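Local coordinates for putative DNA binding protein (PDB 3HTN) that is of unknown function but binds metal ions, carries a domain conserved in plants and prokaryotes, and may bind DNA, at residues I52-L57 with D69-E74. Residues are numbered along the deposited sequence; the frame is centred on the assembly and turned at random. Where two conformers were deposited one is given.
With SO4 (sulfate ion), chain E.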
loop_
_atom_site.group_PDB
_atom_site.type_symbol
_atom_site.label_atom_id
_atom_site.label_comp_id
_atom_site.label_asym_id
_atom_site.label_seq_id
_atom_site.Cartn_x
_atom_site.Cartn_y
_atom_site.Cartn_z
ATOM N N ILE A 52 5.981 -15.601 3.223
ATOM C CA ILE A 52 5.025 -16.644 3.561
ATOM C C ILE A 52 5.285 -17.913 2.760
ATOM O O ILE A 52 5.923 -17.896 1.717
ATOM C CB ILE A 52 3.568 -16.198 3.325
ATOM C CG1 ILE A 52 3.328 -15.841 1.861
ATOM C CG2 ILE A 52 3.214 -15.011 4.221
ATOM C CD1 ILE A 52 1.910 -15.477 1.529
ATOM N N GLY A 53 4.801 -19.021 3.306
ATOM C CA GLY A 53 4.864 -20.339 2.669
ATOM C C GLY A 53 3.543 -20.938 2.252
ATOM O O GLY A 53 3.512 -22.023 1.634
ATOM N N GLU A 54 2.453 -20.229 2.552
ATOM C CA GLU A 54 1.114 -20.658 2.175
ATOM C C GLU A 54 0.223 -19.423 2.178
ATOM O O GLU A 54 0.380 -18.550 3.025
ATOM C CB GLU A 54 0.591 -21.737 3.126
ATOM C CG GLU A 54 -0.667 -22.427 2.631
ATOM C CD GLU A 54 -0.892 -23.780 3.278
ATOM O OE1 GLU A 54 0.080 -24.576 3.371
ATOM O OE2 GLU A 54 -2.048 -24.052 3.677
ATOM N N LEU A 55 -0.690 -19.347 1.213
ATOM C CA LEU A 55 -1.596 -18.220 1.055
ATOM C C LEU A 55 -2.944 -18.694 0.615
ATOM O O LEU A 55 -3.014 -19.528 -0.279
ATOM C CB LEU A 55 -1.078 -17.319 -0.065
ATOM C CG LEU A 55 -1.908 -16.096 -0.449
ATOM C CD1 LEU A 55 -2.005 -15.079 0.701
ATOM C CD2 LEU A 55 -1.370 -15.452 -1.710
ATOM N N THR A 56 -4.000 -18.146 1.205
ATOM C CA THR A 56 -5.345 -18.412 0.718
ATOM C C THR A 56 -5.999 -17.073 0.389
ATOM O O THR A 56 -6.108 -16.194 1.254
ATOM C CB THR A 56 -6.212 -19.178 1.701
ATOM O OG1 THR A 56 -5.534 -20.384 2.068
ATOM C CG2 THR A 56 -7.566 -19.536 1.053
ATOM N N LEU A 57 -6.459 -16.958 -0.859
ATOM C CA LEU A 57 -7.214 -15.812 -1.358
ATOM C C LEU A 57 -8.617 -16.220 -1.690
ATOM O O LEU A 57 -8.856 -17.381 -2.015
ATOM C CB LEU A 57 -6.555 -15.240 -2.610
ATOM C CG LEU A 57 -5.092 -14.821 -2.504
ATOM C CD1 LEU A 57 -4.548 -14.411 -3.882
ATOM C CD2 LEU A 57 -4.891 -13.716 -1.430
ATOM N N ASP A 69 -11.978 -20.091 -2.998
ATOM C CA ASP A 69 -10.852 -19.903 -2.133
ATOM C C ASP A 69 -9.685 -20.687 -2.695
ATOM O O ASP A 69 -9.734 -21.920 -2.761
ATOM C CB ASP A 69 -11.191 -20.401 -0.733
ATOM C CG ASP A 69 -12.292 -19.594 -0.060
ATOM O OD1 ASP A 69 -12.702 -18.560 -0.590
ATOM O OD2 ASP A 69 -12.702 -20.035 1.054
ATOM N N LYS A 70 -8.644 -19.969 -3.112
ATOM C CA LYS A 70 -7.479 -20.630 -3.686
ATOM C C LYS A 70 -6.286 -20.564 -2.742
ATOM O O LYS A 70 -5.905 -19.476 -2.296
ATOM C CB LYS A 70 -7.099 -20.035 -5.042
ATOM C CG LYS A 70 -6.042 -20.893 -5.771
ATOM C CD LYS A 70 -5.929 -20.547 -7.228
ATOM C CE LYS A 70 -4.904 -21.430 -7.904
ATOM N NZ LYS A 70 -4.890 -21.251 -9.365
ATOM N N THR A 71 -5.707 -21.729 -2.473
ATOM C CA THR A 71 -4.577 -21.866 -1.581
ATOM C C THR A 71 -3.353 -22.183 -2.397
ATOM O O THR A 71 -3.315 -23.152 -3.130
ATOM C CB THR A 71 -4.806 -22.944 -0.525
ATOM O OG1 THR A 71 -5.925 -22.563 0.284
ATOM C CG2 THR A 71 -3.548 -23.153 0.362
ATOM N N PHE A 72 -2.345 -21.327 -2.257
ATOM C CA PHE A 72 -1.037 -21.520 -2.873
ATOM C C PHE A 72 -0.090 -22.049 -1.836
ATOM O O PHE A 72 -0.088 -21.573 -0.712
ATOM C CB PHE A 72 -0.543 -20.180 -3.413
ATOM C CG PHE A 72 -1.452 -19.573 -4.432
ATOM C CD1 PHE A 72 -2.533 -18.775 -4.029
ATOM C CD2 PHE A 72 -1.230 -19.778 -5.780
ATOM C CE1 PHE A 72 -3.395 -18.225 -4.945
ATOM C CE2 PHE A 72 -2.102 -19.215 -6.725
ATOM C CZ PHE A 72 -3.184 -18.435 -6.276
ATOM N N ARG A 73 0.702 -23.056 -2.200
ATOM C CA ARG A 73 1.623 -23.714 -1.299
ATOM C C ARG A 73 3.014 -23.658 -1.891
ATOM O O ARG A 73 3.458 -24.555 -2.593
ATOM C CB ARG A 73 1.151 -25.141 -1.084
ATOM C CG ARG A 73 -0.186 -25.141 -0.361
ATOM C CD ARG A 73 -0.579 -26.513 0.050
ATOM N NE ARG A 73 -1.006 -27.292 -1.107
ATOM C CZ ARG A 73 -1.309 -28.586 -1.064
ATOM N NH1 ARG A 73 -1.294 -29.255 0.076
ATOM N NH2 ARG A 73 -1.662 -29.213 -2.164
ATOM N N GLU A 74 3.667 -22.540 -1.616
ATOM C CA GLU A 74 4.963 -22.183 -2.171
ATOM C C GLU A 74 5.498 -20.985 -1.410
ATOM O O GLU A 74 4.742 -20.315 -0.703
ATOM C CB GLU A 74 4.788 -21.828 -3.656
ATOM C CG GLU A 74 3.926 -20.611 -3.902
ATOM C CD GLU A 74 3.578 -20.449 -5.329
ATOM O OE1 GLU A 74 2.628 -21.114 -5.769
ATOM O OE2 GLU A 74 4.241 -19.668 -6.036
HETATM S S SO4 E . -1.338 -21.612 -10.289
HETATM O O1 SO4 E . -0.743 -22.058 -9.064
HETATM O O2 SO4 E . -0.543 -21.907 -11.493
HETATM O O3 SO4 E . -1.574 -20.156 -10.237
HETATM O O4 SO4 E . -2.646 -22.309 -10.428
#
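L55 and F72 face each other as a hydrogen-bonded antiparallel pair of a beta hairpin. F72 N gives a short bond to L55 O (2.8 Å), and L55 N returns one to F72 O. L57 and K70 repeat the pattern. Pairing loosens at G53, whose O takes a weak bond from E74 N (3.3 Å). L55, L57 and F72 lie on the buried face. The side chains of L57 and F72 cross at about a right angle, with L57 CD1 4.1 Å from F72 CE1. L55 CD2 lies 4.2 Å from F72 CD1. Losing the F72 ring to an alanine would probably leave both leucines without their partner on this strand. K70 starts on this face but leads away, and its NZ hydrogen-bonds O4 of a sulfate, probably from the crystallisation liquor (2.7 Å). R102 also hydrogen-bonds this ion, whose O3 lies in plane at the F72 ring edge. The other face is the solvent side. There OG1 of T56 and OG1 of T71 share a hydrogen bond of 2.8 Å. The L57 side chain is about 6 Å from that of H111, an iron-binding residue of the PCC domain. Y105 of a second subunit packs on L57, K70 and F72. Within the chain, strand 67-72 is outermost, and strand 54-60 separates it from strand 107-117.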